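PDB 3FOT: trichothecene 15-O-acetyltransferase TRI3 from Fusarium sporotrichioides, which transfers an acetyl group from acetyl-coenzyme A to the 15-hydroxyl of trichothecene intermediates on the pathway to mycotoxins such as T-2 toxin. Local coordinates for residues 288-300 / 508-519. Sequence-based numbering, arbitrary orientation.
Sequences ESIDIVKAVKTRL and QSIVEFMLAFRL. Unlike the reference sequence in segment 288-300: D291 (reference Ala).
The ring of F517 lies against one side of helix 286-299, with R299 CD over its face, 3.7 Å from the centroid in a CH-pi contact, and V296 CA at its edge. Placing CG anti to the backbone N (chi1 -154°) swings this ring back toward the helix, where L300 CD1 meets CZ obliquely. A295 has only a methyl to offer, and the chain end comes in close over it: CB sits 3.3 Å from F517 O and also touches L519 CG. Farther along, I292 CD1 packs on L515 CD2 at 3.8 Å and, more loosely, on M514 CB. The last residues of the chain fold across a helix more than 200 residues earlier, joining the helices after strands 277-283 and 486-494, antiparallel neighbours in one mixed sheet of this BAHD-superfamily enzyme; helix 306-321 flanks I292 and M514. One long side chain can serve an aromatic face with a methylene and backbone carbonyls with N-H groups: R299, extended from CG to NE, does both. Its NE gives a nearly straight bond to F517 O (2.8 Å, 171°), while NH2 reaches R518 O at 3.1 Å from above the carbonyl plane. L519 CD2 covers one face of the guanidinium, 3.6 Å above its centre. Toward solvent, R518 NE turns back to L515 O; one water appears to link its NH1 to D291 OD1, and another joins D291 O to L519 N.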
loop_
_atom_site.group_PDB
_atom_site.type_symbol
_atom_site.label_atom_id
_atom_site.label_comp_id
_atom_site.label_asym_id
_atom_site.label_seq_id
_atom_site.Cartn_x
_atom_site.Cartn_y
_atom_site.Cartn_z
ATOM N N GLU A 288 -2.395 -10.798 -21.881
ATOM C CA GLU A 288 -1.117 -10.087 -21.963
ATOM C C GLU A 288 -0.274 -10.371 -20.749
ATOM O O GLU A 288 0.940 -10.563 -20.851
ATOM C CB GLU A 288 -1.366 -8.588 -22.035
ATOM C CG GLU A 288 -1.833 -8.134 -23.377
ATOM C CD GLU A 288 -2.431 -6.756 -23.366
ATOM O OE1 GLU A 288 -2.625 -6.153 -22.273
ATOM O OE2 GLU A 288 -2.711 -6.268 -24.481
ATOM N N SER A 289 -0.911 -10.352 -19.578
ATOM C CA SER A 289 -0.182 -10.590 -18.336
ATOM C C SER A 289 0.397 -11.986 -18.261
ATOM O O SER A 289 1.534 -12.183 -17.817
ATOM C CB SER A 289 -1.071 -10.278 -17.124
ATOM O OG SER A 289 -1.603 -8.949 -17.195
ATOM N N ILE A 290 -0.373 -12.975 -18.709
ATOM C CA ILE A 290 0.084 -14.340 -18.676
ATOM C C ILE A 290 1.276 -14.521 -19.631
ATOM O O ILE A 290 2.258 -15.202 -19.302
ATOM C CB ILE A 290 -1.103 -15.292 -19.036
ATOM C CG1 ILE A 290 -2.045 -15.381 -17.824
ATOM C CG2 ILE A 290 -0.593 -16.670 -19.454
ATOM C CD1 ILE A 290 -3.389 -16.014 -18.152
ATOM N N ASP A 291 1.195 -13.863 -20.788
ATOM C CA ASP A 291 2.259 -13.935 -21.795
ATOM C C ASP A 291 3.531 -13.265 -21.253
ATOM O O ASP A 291 4.639 -13.766 -21.464
ATOM C CB ASP A 291 1.852 -13.257 -23.125
ATOM C CG ASP A 291 0.974 -14.135 -24.018
ATOM O OD1 ASP A 291 0.352 -13.599 -24.961
ATOM O OD2 ASP A 291 0.901 -15.342 -23.766
ATOM N N ILE A 292 3.367 -12.139 -20.560
ATOM C CA ILE A 292 4.538 -11.442 -19.967
ATOM C C ILE A 292 5.215 -12.302 -18.893
ATOM O O ILE A 292 6.436 -12.420 -18.857
ATOM C CB ILE A 292 4.173 -10.018 -19.443
ATOM C CG1 ILE A 292 3.829 -9.065 -20.609
ATOM C CG2 ILE A 292 5.366 -9.389 -18.676
ATOM C CD1 ILE A 292 3.106 -7.784 -20.179
ATOM N N VAL A 293 4.414 -12.897 -18.011
ATOM C CA VAL A 293 4.937 -13.782 -16.962
ATOM C C VAL A 293 5.639 -15.009 -17.579
ATOM O O VAL A 293 6.722 -15.405 -17.137
ATOM C CB VAL A 293 3.820 -14.202 -15.979
ATOM C CG1 VAL A 293 4.271 -15.325 -15.093
ATOM C CG2 VAL A 293 3.401 -13.011 -15.111
ATOM N N LYS A 294 5.051 -15.568 -18.633
ATOM C CA LYS A 294 5.686 -16.695 -19.338
ATOM C C LYS A 294 7.047 -16.288 -19.929
ATOM O O LYS A 294 8.037 -17.050 -19.858
ATOM C CB LYS A 294 4.770 -17.226 -20.450
ATOM C CG LYS A 294 5.368 -18.444 -21.163
ATOM C CD LYS A 294 4.452 -18.960 -22.269
ATOM C CE LYS A 294 4.468 -18.056 -23.510
ATOM N NZ LYS A 294 3.501 -18.585 -24.513
ATOM N N ALA A 295 7.096 -15.090 -20.514
ATOM C CA ALA A 295 8.336 -14.609 -21.140
ATOM C C ALA A 295 9.430 -14.392 -20.095
ATOM O O ALA A 295 10.606 -14.691 -20.346
ATOM C CB ALA A 295 8.082 -13.332 -21.957
ATOM N N VAL A 296 9.057 -13.881 -18.919
ATOM C CA VAL A 296 10.015 -13.767 -17.811
ATOM C C VAL A 296 10.569 -15.151 -17.411
ATOM O O VAL A 296 11.780 -15.339 -17.287
ATOM C CB VAL A 296 9.423 -13.007 -16.587
ATOM C CG1 VAL A 296 10.391 -13.030 -15.401
ATOM C CG2 VAL A 296 9.097 -11.548 -16.940
ATOM N N LYS A 297 9.685 -16.120 -17.223
ATOM C CA LYS A 297 10.111 -17.453 -16.813
ATOM C C LYS A 297 11.053 -18.076 -17.849
ATOM O O LYS A 297 12.081 -18.674 -17.489
ATOM C CB LYS A 297 8.889 -18.341 -16.595
ATOM C CG LYS A 297 9.230 -19.770 -16.198
ATOM C CD LYS A 297 7.981 -20.520 -15.703
ATOM C CE LYS A 297 7.128 -21.019 -16.865
ATOM N N THR A 298 10.704 -17.914 -19.120
ATOM C CA THR A 298 11.424 -18.536 -20.235
ATOM C C THR A 298 12.742 -17.818 -20.479
ATOM O O THR A 298 13.790 -18.458 -20.601
ATOM C CB THR A 298 10.559 -18.516 -21.500
ATOM O OG1 THR A 298 9.400 -19.354 -21.302
ATOM C CG2 THR A 298 11.337 -18.970 -22.741
ATOM N N ARG A 299 12.693 -16.489 -20.554
ATOM C CA ARG A 299 13.887 -15.731 -20.935
ATOM C C ARG A 299 14.855 -15.655 -19.772
ATOM O O ARG A 299 16.074 -15.702 -19.979
ATOM C CB ARG A 299 13.556 -14.323 -21.433
ATOM C CG ARG A 299 12.723 -14.246 -22.696
ATOM C CD ARG A 299 12.675 -12.795 -23.181
ATOM N NE ARG A 299 11.766 -12.540 -24.294
ATOM C CZ ARG A 299 11.984 -12.895 -25.558
ATOM N NH1 ARG A 299 13.086 -13.572 -25.900
ATOM N NH2 ARG A 299 11.076 -12.604 -26.478
ATOM N N LEU A 300 14.324 -15.588 -18.560
ATOM C CA LEU A 300 15.141 -15.227 -17.400
ATOM C C LEU A 300 15.199 -16.308 -16.340
ATOM O O LEU A 300 16.232 -16.490 -15.691
ATOM C CB LEU A 300 14.667 -13.907 -16.797
ATOM C CG LEU A 300 14.876 -12.646 -17.646
ATOM C CD1 LEU A 300 14.169 -11.461 -17.022
ATOM C CD2 LEU A 300 16.362 -12.345 -17.810
ATOM N N GLN A 508 2.404 4.545 -20.845
ATOM C CA GLN A 508 2.263 3.785 -22.097
ATOM C C GLN A 508 3.622 3.278 -22.608
ATOM O O GLN A 508 3.728 2.169 -23.176
ATOM C CB GLN A 508 1.570 4.634 -23.171
ATOM C CG GLN A 508 0.052 4.838 -22.897
ATOM C CD GLN A 508 -0.655 3.510 -22.543
ATOM O OE1 GLN A 508 -1.120 3.312 -21.404
ATOM N NE2 GLN A 508 -0.690 2.582 -23.501
ATOM N N SER A 509 4.655 4.084 -22.405
ATOM C CA SER A 509 6.017 3.691 -22.779
ATOM C C SER A 509 6.475 2.468 -21.983
ATOM O O SER A 509 7.062 1.519 -22.538
ATOM C CB SER A 509 6.990 4.868 -22.555
ATOM O OG SER A 509 8.320 4.491 -22.960
ATOM N N ILE A 510 6.235 2.504 -20.670
ATOM C CA ILE A 510 6.573 1.394 -19.804
ATOM C C ILE A 510 5.840 0.155 -20.274
ATOM O O ILE A 510 6.448 -0.894 -20.432
ATOM C CB ILE A 510 6.150 1.665 -18.341
ATOM C CG1 ILE A 510 6.945 2.836 -17.751
ATOM C CG2 ILE A 510 6.287 0.405 -17.494
ATOM C CD1 ILE A 510 6.227 3.453 -16.528
ATOM N N VAL A 511 4.536 0.296 -20.502
ATOM C CA VAL A 511 3.707 -0.850 -20.944
ATOM C C VAL A 511 4.213 -1.435 -22.271
ATOM O O VAL A 511 4.310 -2.664 -22.427
ATOM C CB VAL A 511 2.207 -0.458 -21.041
ATOM C CG1 VAL A 511 1.396 -1.564 -21.714
ATOM C CG2 VAL A 511 1.628 -0.176 -19.644
ATOM N N GLU A 512 4.519 -0.550 -23.224
ATOM C CA GLU A 512 5.055 -0.979 -24.507
ATOM C C GLU A 512 6.337 -1.814 -24.361
ATOM O O GLU A 512 6.491 -2.847 -25.027
ATOM C CB GLU A 512 5.270 0.222 -25.430
ATOM C CG GLU A 512 5.535 -0.187 -26.877
ATOM C CD GLU A 512 5.685 0.993 -27.831
ATOM O OE1 GLU A 512 5.441 2.152 -27.403
ATOM O OE2 GLU A 512 6.054 0.746 -29.007
ATOM N N PHE A 513 7.270 -1.376 -23.511
ATOM C CA PHE A 513 8.483 -2.182 -23.296
ATOM C C PHE A 513 8.189 -3.537 -22.649
ATOM O O PHE A 513 8.771 -4.544 -23.035
ATOM C CB PHE A 513 9.527 -1.438 -22.462
ATOM C CG PHE A 513 10.275 -0.370 -23.213
ATOM C CD1 PHE A 513 10.972 -0.670 -24.397
ATOM C CD2 PHE A 513 10.329 0.939 -22.702
ATOM C CE1 PHE A 513 11.709 0.317 -25.078
ATOM C CE2 PHE A 513 11.059 1.940 -23.387
ATOM C CZ PHE A 513 11.739 1.625 -24.577
ATOM N N MET A 514 7.303 -3.559 -21.651
ATOM C CA MET A 514 6.886 -4.840 -21.066
ATOM C C MET A 514 6.335 -5.791 -22.131
ATOM O O MET A 514 6.680 -6.997 -22.170
ATOM C CB MET A 514 5.856 -4.592 -19.955
ATOM C CG MET A 514 6.509 -3.942 -18.723
ATOM S SD MET A 514 5.263 -3.524 -17.506
ATOM C CE MET A 514 4.830 -5.159 -16.871
ATOM N N LEU A 515 5.484 -5.262 -22.996
ATOM C CA LEU A 515 4.847 -6.071 -24.023
ATOM C C LEU A 515 5.867 -6.569 -25.031
ATOM O O LEU A 515 5.753 -7.686 -25.558
ATOM C CB LEU A 515 3.708 -5.297 -24.701
ATOM C CG LEU A 515 2.478 -5.109 -23.807
ATOM C CD1 LEU A 515 1.538 -4.095 -24.465
ATOM C CD2 LEU A 515 1.768 -6.460 -23.520
ATOM N N ALA A 516 6.894 -5.759 -25.246
ATOM C CA ALA A 516 7.969 -6.113 -26.169
ATOM C C ALA A 516 8.766 -7.331 -25.705
ATOM O O ALA A 516 9.456 -7.957 -26.494
ATOM C CB ALA A 516 8.900 -4.884 -26.410
ATOM N N PHE A 517 8.664 -7.669 -24.426
ATOM C CA PHE A 517 9.419 -8.779 -23.870
ATOM C C PHE A 517 8.762 -10.111 -24.207
ATOM O O PHE A 517 9.379 -11.164 -24.016
ATOM C CB PHE A 517 9.486 -8.635 -22.351
ATOM C CG PHE A 517 10.652 -9.294 -21.719
ATOM C CD1 PHE A 517 11.945 -8.835 -21.989
ATOM C CD2 PHE A 517 10.477 -10.322 -20.780
ATOM C CE1 PHE A 517 13.053 -9.407 -21.358
ATOM C CE2 PHE A 517 11.567 -10.898 -20.136
ATOM C CZ PHE A 517 12.878 -10.436 -20.426
ATOM N N ARG A 518 7.510 -10.069 -24.678
ATOM C CA ARG A 518 6.740 -11.288 -24.925
ATOM C C ARG A 518 7.472 -12.167 -25.931
ATOM O O ARG A 518 8.190 -11.664 -26.803
ATOM C CB ARG A 518 5.322 -10.971 -25.412
ATOM C CG ARG A 518 4.421 -10.445 -24.315
ATOM C CD ARG A 518 3.078 -10.086 -24.888
ATOM N NE ARG A 518 3.213 -8.969 -25.823
ATOM C CZ ARG A 518 2.226 -8.484 -26.569
ATOM N NH1 ARG A 518 1.015 -9.020 -26.504
ATOM N NH2 ARG A 518 2.450 -7.474 -27.393
ATOM N N LEU A 519 7.320 -13.475 -25.775
ATOM C CA LEU A 519 7.941 -14.415 -26.692
ATOM C C LEU A 519 7.310 -14.315 -28.063
ATOM O O LEU A 519 6.109 -14.042 -28.190
ATOM C CB LEU A 519 7.811 -15.838 -26.147
ATOM C CG LEU A 519 8.490 -16.069 -24.807
ATOM C CD1 LEU A 519 8.158 -17.474 -24.311
ATOM C CD2 LEU A 519 9.979 -15.860 -24.952
ATOM O OXT LEU A 519 7.991 -14.524 -29.076
HETATM O O HOH W 1 -0.257 -11.229 -25.253
HETATM O O HOH W 2 5.340 -14.486 -24.083
#